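Local coordinates for protein thioesterase (Pseudomonas aeruginosa, PDB 3QY3) that is a hotdog-fold thioesterase that probably hydrolyses fatty acyl-CoA thioesters, at residues Val47-Tyr52 against His85-Pro90; Val98-Ala103 against Arg116-Glu121; Ser110-His115 against Glu129-Leu134. One frame throughout, in Å; residues are numbered along the deposited sequence. Where two conformers were deposited one is given.

Contact 1. Residues Val47-Tyr52 against His85-Pro90; sequences VNNTLY and HTYLKP
The Y87 ring is held between N49 on one face and H85 on the other. The N49 amide slants across its face, the two planes 35° apart, with OD1 of N49 lying 3.5 Å from CE1 of Y87 and CB and CG of N49 following the same rim. CG of N49 stands anti to the carbonyl carbon, beside the backbone N, which lays the amide over the ring. On the opposite face CD2 of H85 sits over the centre of the Y87 ring, 3.5 Å above its plane. At the end of the ring, OH of Y87 comes within 3.1 Å of the backbone O of N49; this may be a hydrogen bond, although the proton has a second acceptor within reach. That carbonyl oxygen lies near the plane of the ring, so Y87 meets the backbone of N49 edge-on and its side chain face-on. The contact joins two elements of the hotdog fold: the turn leading into the central helix 51-66 and the end of strand 76-87, which carries the sheet on into a second subunit. V80 and S83 of that subunit pack against N49 and Y87. Y52, in the first turn of the helix, completes an aromatic cluster. With the same first torsion as N49 (chi1 -70°), its ring swings toward the strand and brings CD2 of Y52 to 3.7 Å from CE1 of Y87, at the edge of the latter ring. The two tyrosine planes stand at 75°. Toward H85 the Y52 ring is nearly parallel but slid well aside, the centroids 5.8 Å apart, and it is CB of Y52 that lies over the imidazole face.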
ATOM      1  N   VAL A  47       1.174  -4.139  12.532  1.00 18.35           N
ATOM      2  CA  VAL A  47       1.670  -3.680  11.240  1.00 17.35           C
ATOM      3  C   VAL A  47       1.869  -4.895  10.312  1.00 16.26           C
ATOM      4  O   VAL A  47       2.431  -5.934  10.730  1.00 16.91           O
ATOM      5  CB  VAL A  47       3.035  -2.952  11.423  1.00 19.45           C
ATOM      6  CG1 VAL A  47       3.816  -2.758  10.033  1.00 17.62           C
ATOM      7  CG2 VAL A  47       2.836  -1.554  12.133  1.00 16.14           C
ATOM      8  N   ASN A  48       1.389  -4.808   9.088  1.00 16.83           N
ATOM      9  CA  ASN A  48       1.522  -5.919   8.129  1.00 17.64           C
ATOM     10  C   ASN A  48       3.008  -6.190   7.824  1.00 17.51           C
ATOM     11  O   ASN A  48       3.785  -5.222   7.613  1.00 17.73           O
ATOM     12  CB  ASN A  48       0.775  -5.525   6.833  1.00 17.73           C
ATOM     13  CG  ASN A  48       0.862  -6.610   5.783  1.00 21.00           C
ATOM     14  OD1 ASN A  48       0.231  -7.668   5.894  1.00 22.20           O
ATOM     15  ND2 ASN A  48       1.638  -6.341   4.738  1.00 19.75           N
ATOM     16  N   ASN A  49       3.395  -7.471   7.695  1.00 17.43           N
ATOM     17  CA  ASN A  49       4.813  -7.803   7.541  1.00 19.02           C
ATOM     18  C   ASN A  49       5.460  -7.170   6.363  1.00 19.36           C
ATOM     19  O   ASN A  49       6.653  -6.813   6.426  1.00 20.97           O
ATOM     20  CB  ASN A  49       4.968  -9.274   7.437  1.00 20.00           C
ATOM     21  CG  ASN A  49       4.857  -9.904   8.735  1.00 27.21           C
ATOM     22  OD1 ASN A  49       4.878  -9.219   9.780  1.00 33.00           O
ATOM     23  ND2 ASN A  49       4.610 -11.194   8.715  1.00 37.35           N
ATOM     24  N   THR A  50       4.728  -6.970   5.276  1.00 17.82           N
ATOM     25  CA  THR A  50       5.232  -6.257   4.070  0.60 18.57           C
ATOM     26  C   THR A  50       5.725  -4.835   4.358  1.00 19.19           C
ATOM     27  O   THR A  50       6.696  -4.348   3.761  1.00 18.98           O
ATOM     28  CB  THR A  50       4.103  -6.189   2.951  0.60 19.05           C
ATOM     29  OG1 THR A  50       3.718  -7.520   2.601  0.60 20.47           O
ATOM     30  CG2 THR A  50       4.588  -5.441   1.672  0.60 20.26           C
ATOM     31  N   LEU A  51       4.988  -4.129   5.231  1.00 18.64           N
ATOM     32  CA  LEU A  51       5.242  -2.723   5.508  1.00 18.21           C
ATOM     33  C   LEU A  51       6.649  -2.471   6.125  1.00 17.86           C
ATOM     34  O   LEU A  51       7.196  -1.401   5.952  1.00 16.23           O
ATOM     35  CB  LEU A  51       4.132  -2.091   6.350  1.00 18.44           C
ATOM     36  CG  LEU A  51       3.010  -1.388   5.575  1.00 21.87           C
ATOM     37  CD1 LEU A  51       3.572  -0.039   4.945  1.00 22.42           C
ATOM     38  CD2 LEU A  51       2.450  -2.307   4.521  1.00 19.45           C
ATOM     39  N   TYR A  52       7.233  -3.456   6.801  1.00 16.56           N
ATOM     40  CA  TYR A  52       8.570  -3.269   7.361  1.00 17.52           C
ATOM     41  C   TYR A  52       9.580  -2.984   6.283  1.00 17.35           C
ATOM     42  O   TYR A  52      10.493  -2.175   6.456  1.00 18.99           O
ATOM     43  CB  TYR A  52       9.011  -4.471   8.166  1.00 16.09           C
ATOM     44  CG  TYR A  52       8.222  -4.591   9.467  1.00 18.02           C
ATOM     45  CD1 TYR A  52       8.456  -3.749  10.537  1.00 20.50           C
ATOM     46  CD2 TYR A  52       7.158  -5.408   9.551  1.00 19.95           C
ATOM     47  CE1 TYR A  52       7.701  -3.826  11.693  1.00 23.36           C
ATOM     48  CE2 TYR A  52       6.396  -5.530  10.699  1.00 23.02           C
ATOM     49  CZ  TYR A  52       6.678  -4.688  11.781  1.00 24.21           C
ATOM     50  OH  TYR A  52       5.900  -4.814  12.919  1.00 24.48           O
ATOM     51  N   HIS A  85      14.960 -10.084   6.299  1.00 20.74           N
ATOM     52  CA  HIS A  85      14.443  -9.526   7.491  1.00 19.43           C
ATOM     53  C   HIS A  85      13.917 -10.601   8.409  1.00 19.42           C
ATOM     54  O   HIS A  85      13.120 -11.438   7.971  1.00 19.66           O
ATOM     55  CB  HIS A  85      13.315  -8.509   7.209  1.00 19.62           C
ATOM     56  CG  HIS A  85      12.836  -7.799   8.436  1.00 17.13           C
ATOM     57  ND1 HIS A  85      13.488  -6.726   8.965  1.00 17.85           N
ATOM     58  CD2 HIS A  85      11.719  -7.953   9.174  1.00 17.44           C
ATOM     59  CE1 HIS A  85      12.865  -6.330  10.051  1.00 21.38           C
ATOM     60  NE2 HIS A  85      11.758  -7.031  10.165  1.00 17.97           N
ATOM     61  N   THR A  86      14.329 -10.529   9.666  1.00 19.01           N
ATOM     62  CA  THR A  86      13.841 -11.372  10.724  1.00 19.46           C
ATOM     63  C   THR A  86      12.896 -10.588  11.636  1.00 19.46           C
ATOM     64  O   THR A  86      13.271  -9.521  12.135  1.00 20.73           O
ATOM     65  CB  THR A  86      15.011 -11.921  11.568  1.00 21.06           C
ATOM     66  OG1 THR A  86      15.856 -12.639  10.692  1.00 22.50           O
ATOM     67  CG2 THR A  86      14.512 -12.860  12.641  1.00 20.58           C
ATOM     68  N   TYR A  87      11.675 -11.121  11.802  1.00 19.53           N
ATOM     69  CA  TYR A  87      10.581 -10.532  12.544  1.00 19.85           C
ATOM     70  C   TYR A  87      10.633 -11.056  13.978  1.00 21.60           C
ATOM     71  O   TYR A  87      10.450 -12.249  14.260  1.00 24.28           O
ATOM     72  CB  TYR A  87       9.176 -10.844  11.971  1.00 20.29           C
ATOM     73  CG  TYR A  87       9.010 -10.420  10.532  1.00 21.80           C
ATOM     74  CD1 TYR A  87       8.403  -9.216  10.214  1.00 20.86           C
ATOM     75  CD2 TYR A  87       9.410 -11.249   9.508  1.00 23.53           C
ATOM     76  CE1 TYR A  87       8.282  -8.827   8.898  1.00 23.67           C
ATOM     77  CE2 TYR A  87       9.267 -10.862   8.164  1.00 23.46           C
ATOM     78  CZ  TYR A  87       8.690  -9.647   7.899  1.00 22.83           C
ATOM     79  OH  TYR A  87       8.536  -9.298   6.611  1.00 26.27           O
ATOM     80  N   LEU A  88      10.825 -10.137  14.914  1.00 21.97           N
ATOM     81  CA  LEU A  88      10.980 -10.541  16.292  1.00 23.72           C
ATOM     82  C   LEU A  88       9.862 -10.098  17.219  1.00 24.63           C
ATOM     83  O   LEU A  88       9.478 -10.837  18.143  1.00 24.02           O
ATOM     84  CB  LEU A  88      12.342 -10.045  16.805  1.00 25.19           C
ATOM     85  CG  LEU A  88      13.540 -10.623  16.052  1.00 26.69           C
ATOM     86  CD1 LEU A  88      14.862  -9.922  16.401  1.00 32.16           C
ATOM     87  CD2 LEU A  88      13.577 -12.111  16.269  1.00 33.19           C
ATOM     88  N   LYS A  89       9.344  -8.920  17.010  1.00 23.23           N
ATOM     89  CA  LYS A  89       8.253  -8.410  17.865  1.00 25.26           C
ATOM     90  C   LYS A  89       7.348  -7.561  16.959  1.00 23.29           C
ATOM     91  O   LYS A  89       7.849  -6.814  16.102  1.00 22.97           O
ATOM     92  CB  LYS A  89       8.773  -7.523  18.990  1.00 26.44           C
ATOM     93  CG  LYS A  89       9.921  -8.109  19.813  1.00 34.50           C
ATOM     94  CD  LYS A  89      10.422  -7.192  21.031  1.00 41.24           C
ATOM     95  CE  LYS A  89       9.366  -6.340  21.711  1.00 43.10           C
ATOM     96  NZ  LYS A  89       8.386  -7.059  22.613  1.00 48.03           N
ATOM     97  N   PRO A  90       6.043  -7.670  17.157  1.00 24.10           N
ATOM     98  CA  PRO A  90       5.106  -6.874  16.334  1.00 24.94           C
ATOM     99  C   PRO A  90       5.051  -5.452  16.776  1.00 24.22           C
ATOM    100  O   PRO A  90       5.302  -5.148  17.948  1.00 24.93           O
ATOM    101  CB  PRO A  90       3.747  -7.581  16.566  1.00 25.14           C
ATOM    102  CG  PRO A  90       3.888  -8.216  17.897  1.00 29.72           C
ATOM    103  CD  PRO A  90       5.335  -8.550  18.102  1.00 27.08           C
TER

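Contact 2. Residues Val98-Ala103 against Arg116-Glu121; sequences VVELYA and RLHTLE
OE1 of E100 is gripped by three groups. The hydroxyl of Y102, two residues along the same strand, donates to it over 2.8 Å (OH to OE1), arriving from well above the carboxylate plane. From the partner strand, NE2 of H118 gives OE1 of E100 a weak, bent bond of 3.0 Å, and NH1 of R116 forms a salt bridge with the same OE1 at 3.2 Å; both of these depend on the conformers modelled for two side chains that each have an alternative. OE1 meets the imidazole and the guanidinium at their edges, and the carboxylate stands almost upright to the H118 ring, at 83°. E100 reaches both on a chain extended beyond CG, whereas R116 bends at chi3 (78°), which brings NH1 round to OE1 of E100. Beneath, antiparallel strands 96-106 and 110-119 of the hotdog sheet are paired by backbone bonds, V98 with H118 and E100 with R116, the shortest being V98 N to H118 O at 2.8 Å. Between them V99 and L117 form a non-hydrogen-bonded pair on the other face, CG2 of V99 touching CD1 of L117 at 3.5 Å, and both pack on helix 51-66. ND1 of H118 bonds to the carbonyl of G125. The neighbouring arginine, R116, probably favours an ionised E100.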
ATOM      1  N   VAL A  98      11.916   3.026  14.602  1.00 21.01           N
ATOM      2  CA  VAL A  98      13.243   3.572  14.503  1.00 21.98           C
ATOM      3  C   VAL A  98      14.026   2.554  13.745  1.00 22.35           C
ATOM      4  O   VAL A  98      14.127   1.372  14.126  1.00 22.56           O
ATOM      5  CB  VAL A  98      13.898   3.871  15.922  1.00 24.27           C
ATOM      6  CG1 VAL A  98      15.338   4.354  15.781  1.00 25.15           C
ATOM      7  CG2 VAL A  98      13.068   4.957  16.669  1.00 24.89           C
ATOM      8  N   VAL A  99      14.560   3.000  12.625  1.00 20.77           N
ATOM      9  CA  VAL A  99      15.365   2.162  11.770  1.00 20.69           C
ATOM     10  C   VAL A  99      16.829   2.614  11.878  1.00 19.84           C
ATOM     11  O   VAL A  99      17.189   3.762  11.541  1.00 21.24           O
ATOM     12  CB  VAL A  99      14.993   2.303  10.280  1.00 20.41           C
ATOM     13  CG1 VAL A  99      15.919   1.381   9.431  1.00 19.20           C
ATOM     14  CG2 VAL A  99      13.497   1.866  10.037  1.00 21.34           C
ATOM     15  N   GLU A 100      17.682   1.749  12.381  1.00 20.87           N
ATOM     16  CA  GLU A 100      19.124   1.969  12.377  1.00 21.64           C
ATOM     17  C   GLU A 100      19.775   1.204  11.234  1.00 21.70           C
ATOM     18  O   GLU A 100      19.563  -0.019  11.106  1.00 21.92           O
ATOM     19  CB  GLU A 100      19.750   1.479  13.690  1.00 24.61           C
ATOM     20  CG  GLU A 100      19.207   2.205  14.914  1.00 25.30           C
ATOM     21  CD  GLU A 100      19.730   1.656  16.239  1.00 34.51           C
ATOM     22  OE1 GLU A 100      20.077   0.481  16.345  1.00 36.61           O
ATOM     23  OE2 GLU A 100      19.753   2.421  17.184  1.00 39.71           O
ATOM     24  N   LEU A 101      20.519   1.943  10.402  1.00 22.11           N
ATOM     25  CA  LEU A 101      21.311   1.397   9.321  1.00 21.51           C
ATOM     26  C   LEU A 101      22.808   1.408   9.666  1.00 23.31           C
ATOM     27  O   LEU A 101      23.391   2.453  10.012  1.00 23.71           O
ATOM     28  CB  LEU A 101      21.072   2.180   8.057  1.00 20.45           C
ATOM     29  CG  LEU A 101      19.638   2.275   7.493  1.00 19.54           C
ATOM     30  CD1 LEU A 101      19.625   3.191   6.233  1.00 21.16           C
ATOM     31  CD2 LEU A 101      19.074   0.869   7.237  1.00 18.72           C
ATOM     32  N   TYR A 102      23.406   0.230   9.514  1.00 23.23           N
ATOM     33  CA  TYR A 102      24.832  -0.018   9.803  1.00 23.99           C
ATOM     34  C   TYR A 102      25.575  -0.439   8.549  1.00 24.34           C
ATOM     35  O   TYR A 102      25.056  -1.138   7.705  1.00 23.68           O
ATOM     36  CB  TYR A 102      24.991  -1.121  10.871  1.00 25.21           C
ATOM     37  CG  TYR A 102      24.435  -0.713  12.219  1.00 26.81           C
ATOM     38  CD1 TYR A 102      25.227  -0.044  13.143  1.00 29.73           C
ATOM     39  CD2 TYR A 102      23.121  -1.016  12.573  1.00 28.36           C
ATOM     40  CE1 TYR A 102      24.731   0.300  14.395  1.00 34.27           C
ATOM     41  CE2 TYR A 102      22.618  -0.640  13.821  1.00 28.53           C
ATOM     42  CZ  TYR A 102      23.406   0.021  14.701  1.00 30.13           C
ATOM     43  OH  TYR A 102      22.884   0.373  15.930  1.00 35.68           O
ATOM     44  N   ALA A 103      26.853  -0.080   8.481  1.00 26.32           N
ATOM     45  CA  ALA A 103      27.704  -0.438   7.364  1.00 26.70           C
ATOM     46  C   ALA A 103      28.048  -1.890   7.533  1.00 27.79           C
ATOM     47  O   ALA A 103      28.744  -2.244   8.517  1.00 29.51           O
ATOM     48  CB  ALA A 103      29.034   0.406   7.396  1.00 28.56           C
ATOM     49  N   ARG A 116      18.629  -2.682  12.082  1.00 22.44           N
ATOM     50  CA  ARG A 116      17.925  -3.070  13.282  0.50 23.91           C
ATOM     51  C   ARG A 116      16.768  -2.109  13.469  1.00 23.74           C
ATOM     52  O   ARG A 116      16.898  -0.892  13.196  1.00 23.45           O
ATOM     53  CB  ARG A 116      18.861  -3.089  14.480  0.50 25.92           C
ATOM     54  CG  ARG A 116      19.765  -4.321  14.415  0.50 29.11           C
ATOM     55  CD  ARG A 116      20.868  -4.325  15.451  0.50 36.66           C
ATOM     56  NE  ARG A 116      20.378  -4.711  16.758  0.50 41.12           N
ATOM     57  CZ  ARG A 116      20.002  -3.837  17.671  0.50 44.15           C
ATOM     58  NH1 ARG A 116      20.058  -2.543  17.381  0.50 44.62           N
ATOM     59  NH2 ARG A 116      19.576  -4.255  18.859  0.50 43.65           N
ATOM     60  N   LEU A 117      15.637  -2.662  13.887  1.00 22.52           N
ATOM     61  CA  LEU A 117      14.407  -1.923  14.042  1.00 24.55           C
ATOM     62  C   LEU A 117      13.971  -1.941  15.518  1.00 26.38           C
ATOM     63  O   LEU A 117      14.024  -2.977  16.176  1.00 27.48           O
ATOM     64  CB  LEU A 117      13.351  -2.600  13.183  1.00 26.09           C
ATOM     65  CG  LEU A 117      12.907  -1.992  11.908  1.00 31.77           C
ATOM     66  CD1 LEU A 117      14.107  -1.446  11.126  1.00 33.92           C
ATOM     67  CD2 LEU A 117      11.990  -2.983  11.199  1.00 32.75           C
ATOM     68  N   HIS A 118      13.628  -0.759  16.048  1.00 25.84           N
ATOM     69  CA  HIS A 118      13.141  -0.571  17.409  0.60 26.08           C
ATOM     70  C   HIS A 118      11.874   0.352  17.263  1.00 24.89           C
ATOM     71  O   HIS A 118      11.481   0.718  16.171  1.00 22.88           O
ATOM     72  CB  HIS A 118      14.199   0.144  18.288  0.60 27.32           C
ATOM     73  CG  HIS A 118      15.605  -0.409  18.189  0.60 29.85           C
ATOM     74  ND1 HIS A 118      15.997  -1.589  18.785  0.60 31.71           N
ATOM     75  CD2 HIS A 118      16.718   0.103  17.615  0.60 32.33           C
ATOM     76  CE1 HIS A 118      17.281  -1.794  18.562  0.60 35.43           C
ATOM     77  NE2 HIS A 118      17.741  -0.787  17.840  0.60 34.64           N
ATOM     78  N   THR A 119      11.328   0.773  18.381  1.00 25.31           N
ATOM     79  CA  THR A 119      10.301   1.839  18.395  1.00 25.28           C
ATOM     80  C   THR A 119      10.835   2.959  19.282  1.00 26.82           C
ATOM     81  O   THR A 119      11.704   2.753  20.127  1.00 26.64           O
ATOM     82  CB  THR A 119       8.894   1.341  18.846  1.00 25.39           C
ATOM     83  OG1 THR A 119       8.938   0.900  20.212  1.00 24.96           O
ATOM     84  CG2 THR A 119       8.326   0.240  17.907  1.00 25.56           C
ATOM     85  N   LEU A 120      10.285   4.150  19.128  1.00 26.75           N
ATOM     86  CA  LEU A 120      10.659   5.238  19.981  1.00 28.66           C
ATOM     87  C   LEU A 120      10.399   4.923  21.449  1.00 30.30           C
ATOM     88  O   LEU A 120      11.231   5.275  22.279  1.00 29.28           O
ATOM     89  CB  LEU A 120       9.889   6.497  19.653  1.00 29.89           C
ATOM     90  CG  LEU A 120      10.543   7.550  18.780  1.00 36.22           C
ATOM     91  CD1 LEU A 120       9.711   8.818  18.913  1.00 37.59           C
ATOM     92  CD2 LEU A 120      12.043   7.759  19.106  1.00 37.04           C
ATOM     93  N   GLU A 121       9.268   4.293  21.759  1.00 30.93           N
ATOM     94  CA  GLU A 121       8.933   3.963  23.163  1.00 33.03           C
ATOM     95  C   GLU A 121       9.740   2.782  23.716  1.00 33.22           C
ATOM     96  O   GLU A 121       9.788   2.557  24.921  1.00 32.47           O
ATOM     97  CB  GLU A 121       7.421   3.687  23.287  1.00 34.31           C
ATOM     98  CG  GLU A 121       7.022   2.333  22.846  1.00 35.30           C
ATOM     99  CD  GLU A 121       5.525   2.038  22.989  1.00 40.59           C
ATOM    100  OE1 GLU A 121       4.742   2.834  23.561  1.00 40.13           O
ATOM    101  OE2 GLU A 121       5.120   0.966  22.501  1.00 42.80           O
TER

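Contact 3. Residues Ser110-His115 against Glu129-Leu134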
ATOM      1  N   SER A 110      29.177  -2.728  -4.486  1.00 33.60           N
ATOM      2  CA  SER A 110      28.070  -3.246  -3.670  1.00 32.59           C
ATOM      3  C   SER A 110      28.311  -2.896  -2.230  1.00 31.03           C
ATOM      4  O   SER A 110      29.457  -2.655  -1.799  1.00 29.83           O
ATOM      5  CB  SER A 110      27.940  -4.762  -3.851  1.00 32.76           C
ATOM      6  OG  SER A 110      29.107  -5.450  -3.449  1.00 36.65           O
ATOM      7  N   LEU A 111      27.225  -2.879  -1.467  1.00 27.08           N
ATOM      8  CA  LEU A 111      27.306  -2.594  -0.071  1.00 27.21           C
ATOM      9  C   LEU A 111      26.190  -3.347   0.589  1.00 25.26           C
ATOM     10  O   LEU A 111      25.040  -3.251   0.119  1.00 24.17           O
ATOM     11  CB  LEU A 111      27.090  -1.081   0.193  1.00 27.53           C
ATOM     12  CG  LEU A 111      26.878  -0.634   1.664  1.00 27.21           C
ATOM     13  CD1 LEU A 111      28.149  -0.854   2.521  1.00 30.62           C
ATOM     14  CD2 LEU A 111      26.476   0.894   1.755  1.00 30.25           C
ATOM     15  N   VAL A 112      26.512  -3.993   1.694  1.00 25.58           N
ATOM     16  CA  VAL A 112      25.530  -4.577   2.572  1.00 24.21           C
ATOM     17  C   VAL A 112      25.192  -3.563   3.648  1.00 24.06           C
ATOM     18  O   VAL A 112      26.092  -3.041   4.353  1.00 25.49           O
ATOM     19  CB  VAL A 112      25.999  -5.928   3.133  1.00 25.21           C
ATOM     20  CG1 VAL A 112      24.902  -6.495   4.110  1.00 25.19           C
ATOM     21  CG2 VAL A 112      26.295  -6.905   1.983  1.00 25.16           C
ATOM     22  N   LEU A 113      23.919  -3.184   3.702  1.00 23.12           N
ATOM     23  CA  LEU A 113      23.436  -2.333   4.760  1.00 24.39           C
ATOM     24  C   LEU A 113      22.694  -3.185   5.748  1.00 25.46           C
ATOM     25  O   LEU A 113      21.657  -3.789   5.407  1.00 27.07           O
ATOM     26  CB  LEU A 113      22.467  -1.274   4.233  1.00 23.71           C
ATOM     27  CG  LEU A 113      22.857  -0.038   3.544  1.00 27.50           C
ATOM     28  CD1 LEU A 113      21.511   0.779   3.162  1.00 25.65           C
ATOM     29  CD2 LEU A 113      23.846   0.767   4.475  1.00 26.53           C
ATOM     30  N   GLU A 114      23.197  -3.225   6.964  1.00 25.08           N
ATOM     31  CA  GLU A 114      22.613  -4.032   8.002  1.00 25.61           C
ATOM     32  C   GLU A 114      21.634  -3.154   8.740  1.00 24.91           C
ATOM     33  O   GLU A 114      21.889  -1.949   8.925  1.00 26.24           O
ATOM     34  CB  GLU A 114      23.713  -4.550   8.902  1.00 26.82           C
ATOM     35  CG  GLU A 114      24.704  -5.308   8.105  1.00 31.80           C
ATOM     36  CD  GLU A 114      24.844  -6.687   8.503  1.00 41.82           C
ATOM     37  OE1 GLU A 114      23.802  -7.361   8.621  1.00 44.87           O
ATOM     38  OE2 GLU A 114      26.021  -7.069   8.725  1.00 48.42           O
ATOM     39  N   HIS A 115      20.515  -3.722   9.194  1.00 22.44           N
ATOM     40  CA  HIS A 115      19.531  -2.948   9.868  1.00 21.27           C
ATOM     41  C   HIS A 115      19.047  -3.570  11.182  1.00 22.17           C
ATOM     42  O   HIS A 115      19.068  -4.811  11.359  1.00 21.07           O
ATOM     43  CB  HIS A 115      18.321  -2.627   8.931  1.00 19.58           C
ATOM     44  CG  HIS A 115      17.482  -3.820   8.555  1.00 18.50           C
ATOM     45  ND1 HIS A 115      17.583  -4.437   7.331  1.00 18.99           N
ATOM     46  CD2 HIS A 115      16.508  -4.486   9.232  1.00 20.60           C
ATOM     47  CE1 HIS A 115      16.689  -5.412   7.265  1.00 18.73           C
ATOM     48  NE2 HIS A 115      16.059  -5.495   8.430  1.00 18.25           N
ATOM     49  N   GLU A 129      15.388  -7.324  12.457  1.00 19.91           N
ATOM     50  CA  GLU A 129      16.763  -7.071  12.029  1.00 20.62           C
ATOM     51  C   GLU A 129      17.022  -7.820  10.750  1.00 18.97           C
ATOM     52  O   GLU A 129      16.427  -8.834  10.462  1.00 19.54           O
ATOM     53  CB  GLU A 129      17.805  -7.486  13.092  1.00 22.01           C
ATOM     54  CG  GLU A 129      17.657  -8.912  13.537  1.00 25.47           C
ATOM     55  CD  GLU A 129      18.715  -9.370  14.618  1.00 36.67           C
ATOM     56  OE1 GLU A 129      19.178  -8.547  15.426  1.00 40.41           O
ATOM     57  OE2 GLU A 129      19.032 -10.569  14.622  1.00 42.92           O
ATOM     58  N   GLY A 130      17.986  -7.381  10.011  1.00 19.96           N
ATOM     59  CA  GLY A 130      18.341  -8.064   8.803  1.00 20.27           C
ATOM     60  C   GLY A 130      19.379  -7.269   8.002  1.00 20.85           C
ATOM     61  O   GLY A 130      20.210  -6.532   8.555  1.00 19.63           O
ATOM     62  N   HIS A 131      19.278  -7.358   6.688  1.00 20.89           N
ATOM     63  CA  HIS A 131      20.176  -6.596   5.820  1.00 22.16           C
ATOM     64  C   HIS A 131      19.522  -6.396   4.451  1.00 21.87           C
ATOM     65  O   HIS A 131      18.521  -7.093   4.115  1.00 21.41           O
ATOM     66  CB  HIS A 131      21.552  -7.289   5.665  1.00 24.63           C
ATOM     67  CG  HIS A 131      21.504  -8.496   4.795  1.00 29.17           C
ATOM     68  ND1 HIS A 131      21.752  -9.754   5.277  1.00 30.98           N
ATOM     69  CD2 HIS A 131      21.157  -8.652   3.484  1.00 31.04           C
ATOM     70  CE1 HIS A 131      21.622 -10.627   4.298  1.00 32.67           C
ATOM     71  NE2 HIS A 131      21.225  -9.996   3.210  1.00 31.25           N
ATOM     72  N   CYS A 132      20.120  -5.450   3.695  1.00 22.60           N
ATOM     73  CA  CYS A 132      19.785  -5.136   2.321  0.60 22.06           C
ATOM     74  C   CYS A 132      21.106  -5.051   1.548  1.00 24.16           C
ATOM     75  O   CYS A 132      21.971  -4.175   1.884  1.00 25.56           O
ATOM     76  CB  CYS A 132      19.021  -3.784   2.291  0.60 22.58           C
ATOM     77  SG  CYS A 132      18.404  -3.231   0.729  0.60 23.59           S
ATOM     78  N   LYS A 133      21.271  -5.902   0.549  1.00 22.99           N
ATOM     79  CA  LYS A 133      22.439  -5.837  -0.312  0.60 24.82           C
ATOM     80  C   LYS A 133      22.120  -4.938  -1.481  1.00 23.90           C
ATOM     81  O   LYS A 133      21.162  -5.196  -2.184  1.00 24.61           O
ATOM     82  CB  LYS A 133      22.797  -7.224  -0.812  0.60 26.01           C
ATOM     83  CG  LYS A 133      23.012  -8.236   0.308  0.60 29.11           C
ATOM     84  CD  LYS A 133      23.507  -9.585  -0.250  0.60 33.00           C
ATOM     85  CE  LYS A 133      24.146 -10.451   0.852  0.60 35.73           C
ATOM     86  NZ  LYS A 133      24.082 -11.931   0.584  0.60 38.46           N
ATOM     87  N   LEU A 134      22.923  -3.895  -1.668  1.00 24.90           N
ATOM     88  CA  LEU A 134      22.762  -2.960  -2.736  1.00 25.40           C
ATOM     89  C   LEU A 134      23.927  -3.141  -3.694  1.00 26.45           C
ATOM     90  O   LEU A 134      25.054  -3.436  -3.280  1.00 28.77           O
ATOM     91  CB  LEU A 134      22.802  -1.516  -2.176  1.00 25.32           C
ATOM     92  CG  LEU A 134      21.829  -1.100  -1.054  1.00 26.77           C
ATOM     93  CD1 LEU A 134      22.445   0.152  -0.382  1.00 31.67           C
ATOM     94  CD2 LEU A 134      20.464  -0.834  -1.679  1.00 27.18           C
TER
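H115 and G130 form one of three hydrogen-bonded pairs in the antiparallel hairpin of strands 110-119 and 128-138, at the middle of the hotdog sheet; the others are L111 with L134 and L113 with C132. From CB, which rests near the carbonyl O of E100, the H115 side chain takes chi1 of 68°, placing CG between its own backbone N and carbonyl carbon and folding the ring across the partner strand. CG of H115 lies 3.8 Å from O of G130. CD2 then comes over N of G130, and ND1 lies toward N of H131. CE1 of H115 is 3.3 Å from N of H131. The CA of G130 sits 3.7 Å from the H115 ring centroid, 26° off its normal, a CH-pi contact made where the residue below has no side chain. At the tip, NE2 is close to N of G130 but badly angled for a bond, and is hydrogen-bonded instead to ND1 of H85 on strand 76-87. On the other face, V112 sends CG1 toward CB of H131 and CG2 toward CG of K133, while NE2 of H131 bonds to Q82. Farther along the H115 face, CD1 of L113 meets CD1 of L134 at 3.7 Å.

Overall arrangement
Contacts 2 and 3 share strand 110-119, which pairs with a different neighbour in each. Contact 3 lies nearest the chain centre, about 7 Å from it centre to centre, with none of its touching residues exposed; contact 2 lies at about 10 Å and contact 1 at about 13 Å, and all three are partly buried. Contact 1 lies at the subunit interface, where strand 76-87 ends the sheet of this chain and pairs with a strand of the second subunit. Aromatic packing dominates contact 1, regular backbone bonding contact 3, and contact 2 adds a charged cluster of the partly exposed E100 and R116 with the buried H118. L117 of contact 2 packs CD2 against Y52 and H85 of contact 1.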